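Long-range contacts in AT-rich interactive domain-containing protein 4 (Arabidopsis thaliana, PDB 6LQF), which probably helps control transcription in the nucleus, its ARID domain and PHD finger, joined here as one cassette, recognising DNA and a methylated histone H3 tail: residues E27-L37 / V46-F54; L59-L69 / V91-N102. All coordinates share one frame; numbering follows the deposited sequence.

Overall arrangement
Both contacts lie in the ARID domain, ahead of the zinc-binding PHD finger. From the N terminus the chain runs through helix 26-39, turns, and comes back as the segment 46-54 to pack on the helix it has just left; interaction 1 closes this short loop. The hairpin of strands 58-59 and 62-63 follows and leads into helix 66-74. At the end of helix 87-91 and in the loop that follows, the chain returns to this region, where interaction 2 closes the longer loop. The two contacts follow in series, neither nested nor crossed. Phe29 of helix 26-39 meets Phe67, and Phe54 of the returning loop meets Leu66, so both abut the start of helix 66-74.

Interaction 1 (E27-L37 / V46-F54); sequences EEFLRDVMQFL and VPPGGLAEF. With ZN (zinc ion), chain E.
Met34 lays its CG over the centre of one face of the Phe54 ring, a CH-pi contact of 3.5 Å from CG to the ring centroid. The sulfur sits farther out, oblique to the same ring, as a Met-aromatic contact. The bend at the last torsion (chi3 65°) turns CE away from the ring toward the backbone of Gly50 and the side chain of Val46, whose CG1 is 3.6 Å from Met34 CE. A long, unbranched thioether suits this place, since it meets a ring, a turn and a branched side chain in succession. The ring is bounded at its edge by Leu30 CD2, while Val33 CG1 and Leu37 CD1 approach CZ obliquely; each of the last two lies 3.9 Å from Phe54 CZ.

Leu51 divides its methyls. CD1 packs 3.6 Å from Leu30 CB, and CD2 lies over one face of the Arg31 guanidinium, 3.6 Å from Arg31 NH2, and beside the Glu27 carboxylate. That guanidinium is steadied by Glu27 one helical turn back: NE and NH2 both donate to Glu27 OE1, at 2.9 Å from Arg31 NE, and this salt bridge holds the flat group where the methyl can rest on it.

Asp32 of the same helix takes no part in the packing; its OD2 binds zinc, with His14, Cys16 and His126 completing the site. The loop thus packs along helix 26-39, while helix 66-74 meets Leu30 and Phe54 through Leu66, and helix 107-118 adds Tyr118 against Leu37 and Phe54.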
loop_
_atom_site.group_PDB
_atom_site.type_symbol
_atom_site.label_atom_id
_atom_site.label_comp_id
_atom_site.label_asym_id
_atom_site.label_seq_id
_atom_site.Cartn_x
_atom_site.Cartn_y
_atom_site.Cartn_z
ATOM N N GLU A 27 -6.921 15.122 0.140
ATOM C CA GLU A 27 -6.613 16.357 -0.588
ATOM C C GLU A 27 -5.219 16.882 -0.218
ATOM O O GLU A 27 -4.432 17.287 -1.108
ATOM C CB GLU A 27 -7.688 17.395 -0.334
ATOM C CG GLU A 27 -7.279 18.766 -0.810
ATOM C CD GLU A 27 -8.451 19.527 -1.370
ATOM O OE1 GLU A 27 -8.226 20.715 -1.699
ATOM O OE2 GLU A 27 -9.571 18.938 -1.473
ATOM N N GLU A 28 -4.881 16.890 1.067
ATOM C CA GLU A 28 -3.557 17.310 1.478
ATOM C C GLU A 28 -2.470 16.427 0.859
ATOM O O GLU A 28 -1.452 16.933 0.390
ATOM C CB GLU A 28 -3.430 17.269 2.997
ATOM C CG GLU A 28 -2.076 17.767 3.450
ATOM C CD GLU A 28 -1.929 17.886 4.965
ATOM O OE1 GLU A 28 -2.948 17.844 5.694
ATOM O OE2 GLU A 28 -0.774 18.046 5.409
ATOM N N PHE A 29 -2.692 15.107 0.832
ATOM C CA PHE A 29 -1.740 14.213 0.186
ATOM C C PHE A 29 -1.561 14.538 -1.299
ATOM O O PHE A 29 -0.420 14.687 -1.760
ATOM C CB PHE A 29 -2.203 12.755 0.369
ATOM C CG PHE A 29 -1.392 11.798 -0.394
ATOM C CD1 PHE A 29 -0.161 11.368 0.113
ATOM C CD2 PHE A 29 -1.833 11.300 -1.610
ATOM C CE1 PHE A 29 0.656 10.472 -0.642
ATOM C CE2 PHE A 29 -1.008 10.371 -2.338
ATOM C CZ PHE A 29 0.207 9.980 -1.835
ATOM N N LEU A 30 -2.668 14.611 -2.038
ATOM C CA LEU A 30 -2.560 14.789 -3.477
ATOM C C LEU A 30 -1.919 16.131 -3.829
ATOM O O LEU A 30 -1.122 16.212 -4.773
ATOM C CB LEU A 30 -3.933 14.676 -4.138
ATOM C CG LEU A 30 -4.506 13.247 -4.132
ATOM C CD1 LEU A 30 -5.960 13.266 -4.641
ATOM C CD2 LEU A 30 -3.641 12.257 -4.977
ATOM N N ARG A 31 -2.216 17.170 -3.061
ATOM C CA ARG A 31 -1.578 18.457 -3.329
ATOM C C ARG A 31 -0.089 18.371 -3.063
ATOM O O ARG A 31 0.706 18.954 -3.826
ATOM C CB ARG A 31 -2.263 19.561 -2.502
ATOM C CG ARG A 31 -3.679 19.833 -2.999
ATOM C CD ARG A 31 -4.229 21.067 -2.308
ATOM N NE ARG A 31 -5.600 21.322 -2.722
ATOM C CZ ARG A 31 -5.928 21.999 -3.830
ATOM N NH1 ARG A 31 -4.977 22.446 -4.639
ATOM N NH2 ARG A 31 -7.206 22.173 -4.156
ATOM N N ASP A 32 0.308 17.602 -2.045
ATOM C CA ASP A 32 1.745 17.450 -1.793
ATOM C C ASP A 32 2.413 16.624 -2.909
ATOM O O ASP A 32 3.563 16.927 -3.311
ATOM C CB ASP A 32 2.002 16.801 -0.414
ATOM C CG ASP A 32 3.379 17.000 0.043
ATOM O OD1 ASP A 32 3.877 18.132 0.147
ATOM O OD2 ASP A 32 4.011 15.965 0.310
ATOM N N VAL A 33 1.723 15.617 -3.431
ATOM C CA VAL A 33 2.283 14.852 -4.566
ATOM C C VAL A 33 2.464 15.746 -5.790
ATOM O O VAL A 33 3.530 15.682 -6.448
ATOM C CB VAL A 33 1.421 13.618 -4.947
ATOM C CG1 VAL A 33 1.952 12.949 -6.183
ATOM C CG2 VAL A 33 1.441 12.593 -3.804
ATOM N N MET A 34 1.452 16.607 -6.079
ATOM C CA MET A 34 1.565 17.491 -7.240
ATOM C C MET A 34 2.761 18.426 -7.064
ATOM O O MET A 34 3.546 18.604 -8.008
ATOM C CB MET A 34 0.267 18.260 -7.426
ATOM C CG MET A 34 -0.886 17.383 -7.760
ATOM S SD MET A 34 -2.421 18.388 -7.677
ATOM C CE MET A 34 -2.156 19.515 -8.984
ATOM N N GLN A 35 2.924 18.985 -5.862
ATOM C CA GLN A 35 4.016 19.945 -5.651
ATOM C C GLN A 35 5.372 19.252 -5.811
ATOM O O GLN A 35 6.315 19.782 -6.417
ATOM C CB GLN A 35 3.905 20.589 -4.280
ATOM C CG GLN A 35 4.961 21.666 -4.040
ATOM C CD GLN A 35 5.209 21.916 -2.569
ATOM O OE1 GLN A 35 4.278 22.152 -1.798
ATOM N NE2 GLN A 35 6.468 21.854 -2.168
ATOM N N PHE A 36 5.450 18.024 -5.316
ATOM C CA PHE A 36 6.688 17.238 -5.392
ATOM C C PHE A 36 7.018 16.925 -6.834
ATOM O O PHE A 36 8.163 17.035 -7.247
ATOM C CB PHE A 36 6.529 15.918 -4.595
ATOM C CG PHE A 36 7.714 15.025 -4.686
ATOM C CD1 PHE A 36 8.807 15.259 -3.890
ATOM C CD2 PHE A 36 7.740 13.944 -5.592
ATOM C CE1 PHE A 36 9.948 14.457 -3.997
ATOM C CE2 PHE A 36 8.862 13.144 -5.678
ATOM C CZ PHE A 36 9.945 13.396 -4.871
ATOM N N LEU A 37 6.049 16.458 -7.609
ATOM C CA LEU A 37 6.275 16.120 -9.010
ATOM C C LEU A 37 6.754 17.348 -9.773
ATOM O O LEU A 37 7.649 17.219 -10.617
ATOM C CB LEU A 37 4.999 15.575 -9.659
ATOM C CG LEU A 37 4.656 14.182 -9.106
ATOM C CD1 LEU A 37 3.307 13.739 -9.663
ATOM C CD2 LEU A 37 5.718 13.143 -9.431
ATOM N N VAL A 46 1.420 16.675 -14.211
ATOM C CA VAL A 46 0.497 17.553 -13.512
ATOM C C VAL A 46 -0.224 18.419 -14.551
ATOM O O VAL A 46 0.318 19.421 -14.996
ATOM C CB VAL A 46 1.216 18.451 -12.481
ATOM C CG1 VAL A 46 0.206 19.292 -11.725
ATOM C CG2 VAL A 46 2.008 17.586 -11.491
ATOM N N PRO A 47 -1.435 18.008 -14.947
ATOM C CA PRO A 47 -2.191 18.697 -15.989
ATOM C C PRO A 47 -2.688 20.070 -15.519
ATOM O O PRO A 47 -2.802 20.353 -14.321
ATOM C CB PRO A 47 -3.383 17.749 -16.234
ATOM C CG PRO A 47 -3.105 16.482 -15.471
ATOM C CD PRO A 47 -2.197 16.895 -14.339
ATOM N N PRO A 48 -2.995 20.973 -16.474
ATOM C CA PRO A 48 -3.667 22.199 -16.046
ATOM C C PRO A 48 -5.031 21.907 -15.432
ATOM O O PRO A 48 -5.642 20.865 -15.703
ATOM C CB PRO A 48 -3.799 22.994 -17.345
ATOM C CG PRO A 48 -3.668 22.011 -18.441
ATOM C CD PRO A 48 -2.887 20.826 -17.926
ATOM N N GLY A 49 -5.486 22.821 -14.588
ATOM C CA GLY A 49 -6.794 22.660 -13.934
ATOM C C GLY A 49 -6.722 22.206 -12.501
ATOM O O GLY A 49 -7.750 21.866 -11.877
ATOM N N GLY A 50 -5.509 22.160 -11.971
ATOM C CA GLY A 50 -5.304 21.890 -10.563
ATOM C C GLY A 50 -5.688 20.494 -10.119
ATOM O O GLY A 50 -5.737 19.528 -10.905
ATOM N N LEU A 51 -6.009 20.413 -8.830
ATOM C CA LEU A 51 -6.189 19.133 -8.182
ATOM C C LEU A 51 -7.360 18.347 -8.799
ATOM O O LEU A 51 -7.298 17.142 -8.940
ATOM C CB LEU A 51 -6.398 19.360 -6.702
ATOM C CG LEU A 51 -6.909 18.143 -5.981
ATOM C CD1 LEU A 51 -5.761 17.192 -5.925
ATOM C CD2 LEU A 51 -7.307 18.572 -4.598
ATOM N N ALA A 52 -8.393 19.029 -9.250
ATOM C CA ALA A 52 -9.545 18.357 -9.852
ATOM C C ALA A 52 -9.225 17.483 -11.055
ATOM O O ALA A 52 -9.937 16.480 -11.297
ATOM C CB ALA A 52 -10.607 19.421 -10.249
ATOM N N GLU A 53 -8.166 17.857 -11.793
ATOM C CA GLU A 53 -7.717 17.139 -12.989
ATOM C C GLU A 53 -6.526 16.162 -12.790
ATOM O O GLU A 53 -6.002 15.612 -13.776
ATOM C CB GLU A 53 -7.297 18.135 -14.065
ATOM C CG GLU A 53 -8.338 19.234 -14.346
ATOM C CD GLU A 53 -9.522 18.754 -15.191
ATOM O OE1 GLU A 53 -10.522 19.501 -15.284
ATOM O OE2 GLU A 53 -9.457 17.644 -15.762
ATOM N N PHE A 54 -6.071 16.000 -11.551
ATOM C CA PHE A 54 -4.873 15.181 -11.257
ATOM C C PHE A 54 -5.265 13.867 -10.615
ATOM O O PHE A 54 -6.058 13.890 -9.649
ATOM C CB PHE A 54 -3.952 15.949 -10.322
ATOM C CG PHE A 54 -2.767 15.158 -9.880
ATOM C CD1 PHE A 54 -1.683 15.006 -10.703
ATOM C CD2 PHE A 54 -2.761 14.563 -8.650
ATOM C CE1 PHE A 54 -0.591 14.253 -10.322
ATOM C CE2 PHE A 54 -1.691 13.793 -8.227
ATOM C CZ PHE A 54 -0.568 13.639 -9.111
HETATM ZN ZN ZN E . 5.976 16.208 0.933
#

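Interaction 2 (L59-L69 / V91-N102); sequences LNSKRLDLFNL and VFSKMRNHTLTN. With nucleotides of chain C.
The beta hairpin of strands 58-59 and 62-63, closed by a type I' turn from Leu59 to Lys62, and the N-cap of helix 66-74 are clasped by the loop after helix 87-91, chiefly through Asn97. Its amide works from both ends: ND2 donates to Leu59 O at 2.9 Å and to Arg63 O at 3.0 Å, the latter from above the carbonyl plane, while OD1 accepts from Asp65 N on a lone pair in its plane. Asparagine suits the spot because one short amide serves both donors and acceptors of the backbone. Asn60 answers from the turn, with ND2 giving straight bonds to Asn97 O at 2.8 Å and to Thr99 OG1 at 3.0 Å, both acceptors close to the amide plane. Its CG lies anti to the backbone N (chi1 -163°), which carries the amide over to the loop while Asn60 N and Ser61 N grip the phosphate of DA4 of chain C.

Asp65 caps the helix, OD1 accepting from Asn68 N. Its OD2 takes Arg96 N on the anti lone pair at 2.9 Å and Asn68 ND2 on the syn one at 2.7 Å. The Arg96 guanidinium stacks on this carboxylate, the planes 10° apart, and reaches Glu26 with NH2. With an alanine here the carboxylate is gone, which would probably leave Arg96 N, Asn68 N and Asn68 ND2 without these acceptors and the helix start uncapped.

Next to these polar bonds Met95 CE meets Leu64 CD1 at 3.8 Å and lies near Leu59 and Leu69. Leu111 of helix 107-118 packs on both Leu59 and Met95, and Trp87 of helix 87-91 packs on Leu69, so these two helices flank the apolar side chains of the contact.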
loop_
_atom_site.group_PDB
_atom_site.type_symbol
_atom_site.label_atom_id
_atom_site.label_comp_id
_atom_site.label_asym_id
_atom_site.label_seq_id
_atom_site.Cartn_x
_atom_site.Cartn_y
_atom_site.Cartn_z
ATOM N N LEU A 59 -8.079 3.980 -14.593
ATOM C CA LEU A 59 -7.984 2.558 -14.269
ATOM C C LEU A 59 -9.410 2.050 -14.038
ATOM O O LEU A 59 -10.100 2.554 -13.166
ATOM C CB LEU A 59 -7.152 2.344 -13.021
ATOM C CG LEU A 59 -7.012 0.872 -12.619
ATOM C CD1 LEU A 59 -6.230 0.182 -13.684
ATOM C CD2 LEU A 59 -6.293 0.757 -11.304
ATOM N N ASN A 60 -9.802 1.034 -14.790
ATOM C CA ASN A 60 -11.129 0.439 -14.722
ATOM C C ASN A 60 -12.203 1.530 -14.809
ATOM O O ASN A 60 -13.123 1.552 -14.011
ATOM C CB ASN A 60 -11.269 -0.355 -13.421
ATOM C CG ASN A 60 -12.424 -1.338 -13.436
ATOM O OD1 ASN A 60 -12.878 -1.752 -14.489
ATOM N ND2 ASN A 60 -12.908 -1.727 -12.237
ATOM N N SER A 61 -12.031 2.437 -15.779
ATOM C CA SER A 61 -12.977 3.532 -16.107
ATOM C C SER A 61 -13.142 4.609 -15.060
ATOM O O SER A 61 -14.118 5.380 -15.159
ATOM C CB SER A 61 -14.380 2.942 -16.369
ATOM O OG SER A 61 -14.349 1.982 -17.421
ATOM N N LYS A 62 -12.300 4.659 -14.028
ATOM C CA LYS A 62 -12.328 5.746 -13.070
ATOM C C LYS A 62 -10.953 6.380 -12.981
ATOM O O LYS A 62 -9.943 5.728 -13.288
ATOM C CB LYS A 62 -12.800 5.265 -11.689
ATOM C CG LYS A 62 -14.261 4.838 -11.712
ATOM C CD LYS A 62 -14.707 4.389 -10.329
ATOM C CE LYS A 62 -16.206 4.118 -10.368
ATOM N NZ LYS A 62 -16.708 3.628 -9.058
ATOM N N ARG A 63 -10.882 7.643 -12.568
ATOM C CA ARG A 63 -9.561 8.286 -12.398
ATOM C C ARG A 63 -8.709 7.490 -11.412
ATOM O O ARG A 63 -9.213 7.003 -10.419
ATOM C CB ARG A 63 -9.720 9.736 -11.902
ATOM C CG ARG A 63 -8.380 10.510 -11.881
ATOM C CD ARG A 63 -8.625 11.993 -11.453
ATOM N NE ARG A 63 -9.764 12.653 -12.126
ATOM C CZ ARG A 63 -9.631 13.331 -13.264
ATOM N NH1 ARG A 63 -8.454 13.497 -13.867
ATOM N NH2 ARG A 63 -10.680 13.899 -13.812
ATOM N N LEU A 64 -7.429 7.312 -11.702
ATOM C CA LEU A 64 -6.561 6.531 -10.826
ATOM C C LEU A 64 -6.516 7.071 -9.387
ATOM O O LEU A 64 -6.257 8.266 -9.202
ATOM C CB LEU A 64 -5.176 6.548 -11.454
ATOM C CG LEU A 64 -4.118 5.807 -10.653
ATOM C CD1 LEU A 64 -4.412 4.316 -10.657
ATOM C CD2 LEU A 64 -2.778 6.127 -11.294
ATOM N N ASP A 65 -6.764 6.199 -8.402
ATOM C CA ASP A 65 -6.812 6.567 -6.971
ATOM C C ASP A 65 -5.431 6.447 -6.315
ATOM O O ASP A 65 -5.073 5.397 -5.707
ATOM C CB ASP A 65 -7.833 5.654 -6.260
ATOM C CG ASP A 65 -7.921 5.875 -4.756
ATOM O OD1 ASP A 65 -7.274 6.790 -4.196
ATOM O OD2 ASP A 65 -8.701 5.103 -4.134
ATOM N N LEU A 66 -4.639 7.486 -6.446
ATOM C CA LEU A 66 -3.240 7.447 -5.978
ATOM C C LEU A 66 -3.125 7.394 -4.476
ATOM O O LEU A 66 -2.160 6.818 -3.936
ATOM C CB LEU A 66 -2.463 8.682 -6.478
ATOM C CG LEU A 66 -2.200 8.747 -7.941
ATOM C CD1 LEU A 66 -1.707 10.154 -8.263
ATOM C CD2 LEU A 66 -1.090 7.757 -8.264
ATOM N N PHE A 67 -4.099 7.992 -3.760
ATOM C CA PHE A 67 -4.027 7.988 -2.297
ATOM C C PHE A 67 -4.101 6.592 -1.706
ATOM O O PHE A 67 -3.266 6.207 -0.849
ATOM C CB PHE A 67 -5.183 8.845 -1.781
ATOM C CG PHE A 67 -5.200 9.047 -0.298
ATOM C CD1 PHE A 67 -4.081 9.494 0.397
ATOM C CD2 PHE A 67 -6.367 8.820 0.400
ATOM C CE1 PHE A 67 -4.148 9.727 1.783
ATOM C CE2 PHE A 67 -6.409 9.054 1.788
ATOM C CZ PHE A 67 -5.314 9.537 2.435
ATOM N N ASN A 68 -5.067 5.801 -2.176
ATOM C CA ASN A 68 -5.175 4.463 -1.596
ATOM C C ASN A 68 -4.096 3.554 -2.148
ATOM O O ASN A 68 -3.620 2.687 -1.408
ATOM C CB ASN A 68 -6.558 3.894 -1.823
ATOM C CG ASN A 68 -7.564 4.546 -0.878
ATOM O OD1 ASN A 68 -7.360 4.472 0.356
ATOM N ND2 ASN A 68 -8.562 5.231 -1.403
ATOM N N LEU A 69 -3.644 3.768 -3.406
ATOM C CA LEU A 69 -2.536 2.976 -3.940
ATOM C C LEU A 69 -1.305 3.196 -3.041
ATOM O O LEU A 69 -0.607 2.227 -2.617
ATOM C CB LEU A 69 -2.249 3.428 -5.402
ATOM C CG LEU A 69 -0.939 2.918 -6.032
ATOM C CD1 LEU A 69 -0.981 1.396 -6.011
ATOM C CD2 LEU A 69 -0.816 3.416 -7.504
ATOM N N VAL A 91 -4.125 -4.582 -2.965
ATOM C CA VAL A 91 -3.958 -3.147 -3.191
ATOM C C VAL A 91 -5.147 -2.636 -3.977
ATOM O O VAL A 91 -5.827 -1.669 -3.543
ATOM C CB VAL A 91 -2.663 -2.838 -3.959
ATOM C CG1 VAL A 91 -2.495 -1.351 -4.283
ATOM C CG2 VAL A 91 -1.497 -3.310 -3.091
ATOM N N PHE A 92 -5.372 -3.269 -5.129
ATOM C CA PHE A 92 -6.495 -2.874 -6.009
ATOM C C PHE A 92 -7.828 -2.919 -5.293
ATOM O O PHE A 92 -8.668 -2.055 -5.521
ATOM C CB PHE A 92 -6.487 -3.759 -7.265
ATOM C CG PHE A 92 -7.561 -3.430 -8.298
ATOM C CD1 PHE A 92 -7.705 -2.144 -8.799
ATOM C CD2 PHE A 92 -8.364 -4.438 -8.805
ATOM C CE1 PHE A 92 -8.648 -1.871 -9.809
ATOM C CE2 PHE A 92 -9.299 -4.182 -9.793
ATOM C CZ PHE A 92 -9.446 -2.887 -10.288
ATOM N N SER A 93 -8.037 -3.891 -4.422
ATOM C CA SER A 93 -9.304 -4.044 -3.696
ATOM C C SER A 93 -9.645 -2.883 -2.778
ATOM O O SER A 93 -10.815 -2.742 -2.384
ATOM C CB SER A 93 -9.231 -5.369 -2.936
ATOM O OG SER A 93 -8.157 -5.273 -2.012
ATOM N N LYS A 94 -8.675 -2.041 -2.434
ATOM C CA LYS A 94 -8.874 -0.902 -1.539
ATOM C C LYS A 94 -8.976 0.405 -2.291
ATOM O O LYS A 94 -9.140 1.483 -1.676
ATOM C CB LYS A 94 -7.713 -0.762 -0.570
ATOM C CG LYS A 94 -7.502 -1.919 0.370
ATOM C CD LYS A 94 -8.734 -2.125 1.212
ATOM C CE LYS A 94 -8.858 -1.042 2.250
ATOM N NZ LYS A 94 -7.701 -1.081 3.167
ATOM N N MET A 95 -8.765 0.354 -3.609
ATOM C CA MET A 95 -8.862 1.557 -4.430
ATOM C C MET A 95 -10.237 1.830 -4.947
ATOM O O MET A 95 -11.009 0.900 -5.167
ATOM C CB MET A 95 -7.926 1.440 -5.627
ATOM C CG MET A 95 -6.506 1.308 -5.180
ATOM S SD MET A 95 -5.295 0.947 -6.491
ATOM C CE MET A 95 -5.447 2.452 -7.521
ATOM N N ARG A 96 -10.533 3.108 -5.195
ATOM C CA ARG A 96 -11.846 3.440 -5.791
ATOM C C ARG A 96 -12.041 2.772 -7.146
ATOM O O ARG A 96 -13.209 2.578 -7.575
ATOM C CB ARG A 96 -12.021 4.954 -5.977
ATOM C CG ARG A 96 -12.158 5.680 -4.697
ATOM C CD ARG A 96 -12.612 7.126 -5.046
ATOM N NE ARG A 96 -11.552 7.931 -5.633
ATOM C CZ ARG A 96 -10.751 8.700 -4.901
ATOM N NH1 ARG A 96 -10.892 8.722 -3.581
ATOM N NH2 ARG A 96 -9.802 9.422 -5.460
ATOM N N ASN A 97 -10.933 2.396 -7.804
ATOM C CA ASN A 97 -10.992 1.797 -9.139
ATOM C C ASN A 97 -11.509 0.366 -9.126
ATOM O O ASN A 97 -11.861 -0.175 -10.181
ATOM C CB ASN A 97 -9.603 1.867 -9.774
ATOM C CG ASN A 97 -9.065 3.255 -9.733
ATOM O OD1 ASN A 97 -8.444 3.669 -8.763
ATOM N ND2 ASN A 97 -9.373 4.030 -10.774
ATOM N N HIS A 98 -11.545 -0.277 -7.952
ATOM C CA HIS A 98 -12.054 -1.621 -7.891
ATOM C C HIS A 98 -13.540 -1.721 -8.181
ATOM O O HIS A 98 -14.328 -0.883 -7.710
ATOM C CB HIS A 98 -11.773 -2.182 -6.489
ATOM C CG HIS A 98 -12.341 -3.542 -6.261
ATOM N ND1 HIS A 98 -11.748 -4.700 -6.717
ATOM C CD2 HIS A 98 -13.451 -3.918 -5.583
ATOM C CE1 HIS A 98 -12.455 -5.744 -6.308
ATOM N NE2 HIS A 98 -13.496 -5.296 -5.630
ATOM N N THR A 99 -13.929 -2.736 -8.945
ATOM C CA THR A 99 -15.322 -3.173 -9.008
ATOM C C THR A 99 -15.373 -4.680 -8.746
ATOM O O THR A 99 -14.400 -5.400 -9.007
ATOM C CB THR A 99 -15.997 -2.827 -10.394
ATOM O OG1 THR A 99 -15.229 -3.383 -11.473
ATOM C CG2 THR A 99 -16.110 -1.318 -10.591
ATOM N N LEU A 100 -16.495 -5.134 -8.163
ATOM C CA LEU A 100 -16.688 -6.527 -7.761
ATOM C C LEU A 100 -16.429 -7.480 -8.910
ATOM O O LEU A 100 -15.687 -8.455 -8.789
ATOM C CB LEU A 100 -18.108 -6.722 -7.239
ATOM C CG LEU A 100 -18.398 -8.108 -6.680
ATOM C CD1 LEU A 100 -18.482 -8.034 -5.159
ATOM C CD2 LEU A 100 -19.698 -8.657 -7.296
ATOM N N THR A 101 -17.070 -7.186 -10.030
ATOM C CA THR A 101 -16.869 -7.937 -11.247
ATOM C C THR A 101 -16.102 -7.021 -12.174
ATOM O O THR A 101 -16.596 -5.971 -12.591
ATOM C CB THR A 101 -18.184 -8.367 -11.914
ATOM O OG1 THR A 101 -18.890 -7.201 -12.344
ATOM C CG2 THR A 101 -19.045 -9.172 -10.952
ATOM N N ASN A 102 -14.872 -7.409 -12.436
ATOM C CA ASN A 102 -13.995 -6.671 -13.326
ATOM C C ASN A 102 -13.157 -7.701 -14.042
ATOM O O ASN A 102 -12.988 -8.834 -13.545
ATOM C CB ASN A 102 -13.110 -5.672 -12.563
ATOM C CG ASN A 102 -12.012 -6.352 -11.750
ATOM O OD1 ASN A 102 -10.998 -6.771 -12.294
ATOM N ND2 ASN A 102 -12.204 -6.460 -10.446
ATOM P P DA C 4 -9.251 0.945 -18.257
ATOM O OP1 DA C 4 -10.409 1.674 -17.895
ATOM O OP2 DA C 4 -8.312 0.525 -17.256
ATOM O "O5'" DA C 4 -9.692 -0.388 -18.978
ATOM C "C5'" DA C 4 -10.638 -0.342 -20.036
ATOM C "C4'" DA C 4 -10.861 -1.716 -20.624
ATOM O "O4'" DA C 4 -9.725 -2.121 -21.402
ATOM C "C3'" DA C 4 -11.117 -2.843 -19.635
ATOM O "O3'" DA C 4 -12.080 -3.658 -20.285
ATOM C "C2'" DA C 4 -9.783 -3.553 -19.559
ATOM C "C1'" DA C 4 -9.243 -3.372 -20.951
ATOM N N9 DA C 4 -7.803 -3.329 -21.077
ATOM C C8 DA C 4 -6.898 -2.723 -20.250
ATOM N N7 DA C 4 -5.671 -2.759 -20.693
ATOM C C5 DA C 4 -5.774 -3.432 -21.898
ATOM C C6 DA C 4 -4.825 -3.814 -22.845
ATOM N N6 DA C 4 -3.527 -3.549 -22.735
ATOM N N1 DA C 4 -5.260 -4.469 -23.938
ATOM C C2 DA C 4 -6.561 -4.744 -24.042
ATOM N N3 DA C 4 -7.549 -4.437 -23.224
ATOM C C4 DA C 4 -7.087 -3.767 -22.158
HETATM O O HOH W 1 -15.140 1.258 -9.185
HETATM O O HOH W 2 -10.752 7.682 -8.358
#